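Local coordinates for enoyl-CoA hydratase/isomerase family protein (Pseudomonas syringae pv. tomato, PDB 3OT6) that is a member of the enoyl-CoA hydratase/isomerase (crotonase) family and probably acts on acyl-CoA thioesters, though its own reaction and substrate have not been established, at residues M69-S72 with A73-I77; V99-P102 with G103-A107. One frame throughout, in Å; residues are numbered along the deposited sequence.

Contact 1. Residues M69-S72 with A73-I77; sequences MTSS and AEAAI
Ser72 points its hydroxyl forward over the first turn of the helix that begins at Ala73 and grips two of its backbone N-H groups. OG takes the straighter bond from Ala75 N, at 3.0 Å with an N-H...O angle of 158°; the bond from Glu74 N to the same OG is weak, its angle only 126°. Serine suits this N-cap position because its short side chain brings an acceptor to amides for which the helix has no carbonyl. The carbonyl of Ser72 works beside the hydroxyl: Ser72 O receives Ala76 N at 3.0 Å. Glu74 bends at chi2 so that its carboxylate folds back to the serine, with OE2 3.7 Å from Ser72 CB; a negative charge here would probably be favoured by the dipole at the helix start. The segment is a helix-to-helix junction of the crotonase fold, where helix 66-71 gives way through Ser72, with an extended backbone, to the long helix 73-91. Two alanines probably allow the close approach at this corner. The methyl of Ala75 meets Ser71 OG at 3.4 Å, while that hydroxyl bonds back to Val68 O within the preceding helix. Ala76, which is buried, presents its methyl to Met69 from across the corner, with CB 3.3 Å from Met69 O. Met69 is modelled as selenomethionine; its chain bends at chi2 (-73°) and chi3, curling the selenium and terminal methyl back to Ala76, where SE lies 4.0 Å from Ala76 CA and CE 3.9 Å from Ala76 CB. The long side chain also packs on Tyr64, Leu79 and Val80, and a bound methylpentanediol, probably from the crystallisation liquor, lies beside it.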
loop_
_atom_site.group_PDB
_atom_site.type_symbol
_atom_site.label_atom_id
_atom_site.label_comp_id
_atom_site.label_asym_id
_atom_site.label_seq_id
_atom_site.Cartn_x
_atom_site.Cartn_y
_atom_site.Cartn_z
HETATM N N MSE A 69 6.892 -4.354 16.442
HETATM C CA MSE A 69 7.227 -5.696 15.917
HETATM C C MSE A 69 8.083 -6.528 16.852
HETATM O O MSE A 69 7.903 -7.746 16.986
HETATM C CB MSE A 69 7.916 -5.585 14.543
HETATM C CG MSE A 69 6.913 -5.234 13.386
HETATM SE SE MSE A 69 5.749 -6.721 12.877
HETATM C CE MSE A 69 7.112 -8.081 12.746
ATOM N N THR A 70 9.026 -5.841 17.483
ATOM C CA THR A 70 9.996 -6.486 18.346
ATOM C C THR A 70 9.554 -6.481 19.804
ATOM O O THR A 70 10.246 -7.005 20.645
ATOM C CB THR A 70 11.425 -5.875 18.172
ATOM O OG1 THR A 70 11.404 -4.445 18.392
ATOM C CG2 THR A 70 11.981 -6.213 16.774
ATOM N N SER A 71 8.393 -5.920 20.104
ATOM C CA SER A 71 7.961 -5.789 21.488
ATOM C C SER A 71 7.445 -7.132 22.024
ATOM O O SER A 71 7.575 -7.433 23.204
ATOM C CB SER A 71 6.876 -4.701 21.611
ATOM O OG SER A 71 5.623 -5.223 21.164
ATOM N N SER A 72 6.861 -7.939 21.153
ATOM C CA SER A 72 6.467 -9.255 21.527
ATOM C C SER A 72 5.954 -9.989 20.309
ATOM O O SER A 72 5.532 -9.388 19.319
ATOM C CB SER A 72 5.385 -9.178 22.583
ATOM O OG SER A 72 4.097 -9.186 22.008
ATOM N N ALA A 73 5.992 -11.302 20.377
ATOM C CA ALA A 73 5.405 -12.106 19.371
ATOM C C ALA A 73 3.921 -11.850 19.178
ATOM O O ALA A 73 3.450 -12.051 18.043
ATOM C CB ALA A 73 5.647 -13.571 19.659
ATOM N N GLU A 74 3.164 -11.471 20.226
ATOM C CA GLU A 74 1.690 -11.312 20.060
ATOM C C GLU A 74 1.408 -10.004 19.306
ATOM O O GLU A 74 0.464 -9.897 18.514
ATOM C CB GLU A 74 0.879 -11.282 21.379
ATOM C CG GLU A 74 1.223 -12.340 22.410
ATOM C CD GLU A 74 2.357 -11.890 23.349
ATOM O OE1 GLU A 74 2.100 -11.149 24.349
ATOM O OE2 GLU A 74 3.520 -12.288 23.064
ATOM N N ALA A 75 2.245 -9.031 19.592
ATOM C CA ALA A 75 2.109 -7.715 19.038
ATOM C C ALA A 75 2.523 -7.793 17.588
ATOM O O ALA A 75 1.899 -7.201 16.768
ATOM C CB ALA A 75 2.984 -6.772 19.773
ATOM N N ALA A 76 3.580 -8.540 17.261
ATOM C CA ALA A 76 4.018 -8.699 15.886
ATOM C C ALA A 76 2.935 -9.408 15.100
ATOM O O ALA A 76 2.613 -9.014 13.990
ATOM C CB ALA A 76 5.292 -9.477 15.842
ATOM N N ILE A 77 2.348 -10.439 15.684
ATOM C CA ILE A 77 1.368 -11.238 14.992
ATOM C C ILE A 77 0.093 -10.423 14.705
ATOM O O ILE A 77 -0.492 -10.555 13.602
ATOM C CB ILE A 77 1.043 -12.490 15.773
ATOM C CG1 ILE A 77 2.189 -13.501 15.632
ATOM C CG2 ILE A 77 -0.319 -13.108 15.333
ATOM C CD1 ILE A 77 2.028 -14.753 16.551
#

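Contact 2. Residues V99-P102 with G103-A107; sequences VACP and GHAVA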
loop_
_atom_site.group_PDB
_atom_site.type_symbol
_atom_site.label_atom_id
_atom_site.label_comp_id
_atom_site.label_asym_id
_atom_site.label_seq_id
_atom_site.Cartn_x
_atom_site.Cartn_y
_atom_site.Cartn_z
ATOM N N VAL A 99 -2.322 5.210 -5.228
ATOM C CA VAL A 99 -1.258 5.446 -4.249
ATOM C C VAL A 99 -0.278 6.346 -4.949
ATOM O O VAL A 99 0.201 6.029 -6.081
ATOM C CB VAL A 99 -0.576 4.135 -3.731
ATOM C CG1 VAL A 99 0.616 4.478 -2.791
ATOM C CG2 VAL A 99 -1.605 3.300 -3.007
ATOM N N ALA A 100 -0.040 7.480 -4.311
ATOM C CA ALA A 100 0.833 8.513 -4.832
ATOM C C ALA A 100 2.063 8.508 -3.939
ATOM O O ALA A 100 2.030 9.068 -2.807
ATOM C CB ALA A 100 0.142 9.864 -4.766
ATOM N N CYS A 101 3.154 7.918 -4.417
ATOM C CA CYS A 101 4.265 7.681 -3.531
ATOM C C CYS A 101 5.265 8.836 -3.620
ATOM O O CYS A 101 5.844 9.038 -4.677
ATOM C CB CYS A 101 4.897 6.318 -3.841
ATOM S SG CYS A 101 6.548 6.153 -3.188
ATOM N N PRO A 102 5.447 9.622 -2.520
ATOM C CA PRO A 102 6.303 10.827 -2.665
ATOM C C PRO A 102 7.833 10.615 -2.509
ATOM O O PRO A 102 8.581 11.582 -2.500
ATOM C CB PRO A 102 5.721 11.830 -1.639
ATOM C CG PRO A 102 4.841 11.060 -0.733
ATOM C CD PRO A 102 4.820 9.590 -1.185
ATOM N N GLY A 103 8.299 9.371 -2.446
ATOM C CA GLY A 103 9.718 9.109 -2.334
ATOM C C GLY A 103 9.989 7.628 -2.161
ATOM O O GLY A 103 9.786 6.819 -3.117
ATOM N N HIS A 104 10.481 7.272 -0.971
ATOM C CA HIS A 104 10.804 5.882 -0.590
ATOM C C HIS A 104 9.537 5.099 -0.271
ATOM O O HIS A 104 8.577 5.644 0.312
ATOM C CB HIS A 104 11.658 5.882 0.699
ATOM C CG HIS A 104 13.006 6.505 0.536
ATOM N ND1 HIS A 104 13.374 7.654 1.196
ATOM C CD2 HIS A 104 14.068 6.144 -0.219
ATOM C CE1 HIS A 104 14.606 7.983 0.850
ATOM N NE2 HIS A 104 15.049 7.083 -0.011
ATOM N N ALA A 105 9.545 3.807 -0.557
ATOM C CA ALA A 105 8.485 2.914 -0.088
ATOM C C ALA A 105 9.102 1.528 0.166
ATOM O O ALA A 105 9.547 0.851 -0.768
ATOM C CB ALA A 105 7.345 2.858 -1.130
ATOM N N VAL A 106 9.201 1.115 1.428
ATOM C CA VAL A 106 10.032 -0.050 1.768
ATOM C C VAL A 106 9.175 -0.966 2.600
ATOM O O VAL A 106 8.412 -0.494 3.457
ATOM C CB VAL A 106 11.267 0.367 2.575
ATOM C CG1 VAL A 106 12.107 -0.860 3.047
ATOM C CG2 VAL A 106 12.164 1.341 1.780
ATOM N N ALA A 107 9.280 -2.273 2.332
ATOM C CA ALA A 107 8.647 -3.348 3.139
ATOM C C ALA A 107 7.125 -3.073 3.091
ATOM O O ALA A 107 6.635 -2.835 1.984
ATOM C CB ALA A 107 9.227 -3.410 4.567
#
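Cys101 and Ala105 make the apolar side-chain contact of this bend: SG reaches forward to the alanine methyl, Ala105 CB, at 4.0 Å. With SG set opposite the backbone N (chi1 162°), the sulfur lies alongside the following peptides, 3.3 Å from Gly103 O and 4.1 Å from His104 O. Both side chains also rest on Leu113 of helix 108-113, so a compact thiol and a methyl suit this buried corner. The backbone contacts are those of a sharp change of direction. Pro102, whose ring has no N-H to give, cannot donate a strand-type hydrogen bond, and its ring packs on Thr54 and Leu186. Gly103 follows in a conformation (phi 175°, psi -113°) that residues with a beta carbon rarely adopt, and glycine, having none, sits against Pro102 O without crowding it. Here the chain passes between two sheets of the crotonase fold, from strand 97-100 in the six-stranded sheet to strand 103-106 in the smaller one. Hydrogen bonding to neighbouring strands fixes each side: Cys101 pairs through its backbone with Ile120, and His104 with Gly58. His104 CB leaves the backbone away from residues 99-102, and the imidazole meets Phe126 edge-to-face. Beyond it, Ala107 is the N-cap residue of helix 108-113, whose start in crotonase relatives supplies a backbone N-H to the oxyanion hole, a role probably kept here.

How the contacts relate
Following the chain from the N terminus, contact 1 comes first, at the corner where helix 66-71 gives way to helix 73-91. That long helix and the short connection after it carry the chain inward from the surface to strand 97-100, and contact 2 lies where the path leaves this strand for strand 103-106. The two contacts stand in series: neither nests in or crosses the other, and each bends a continuous run of chain without closing a long loop. The centres of contact 1 and contact 2 are about 24 Å apart, and the two do not touch. Contact 1 joins helix to helix at the periphery; contact 2 links the two sheets near the middle of the crotonase-like domain.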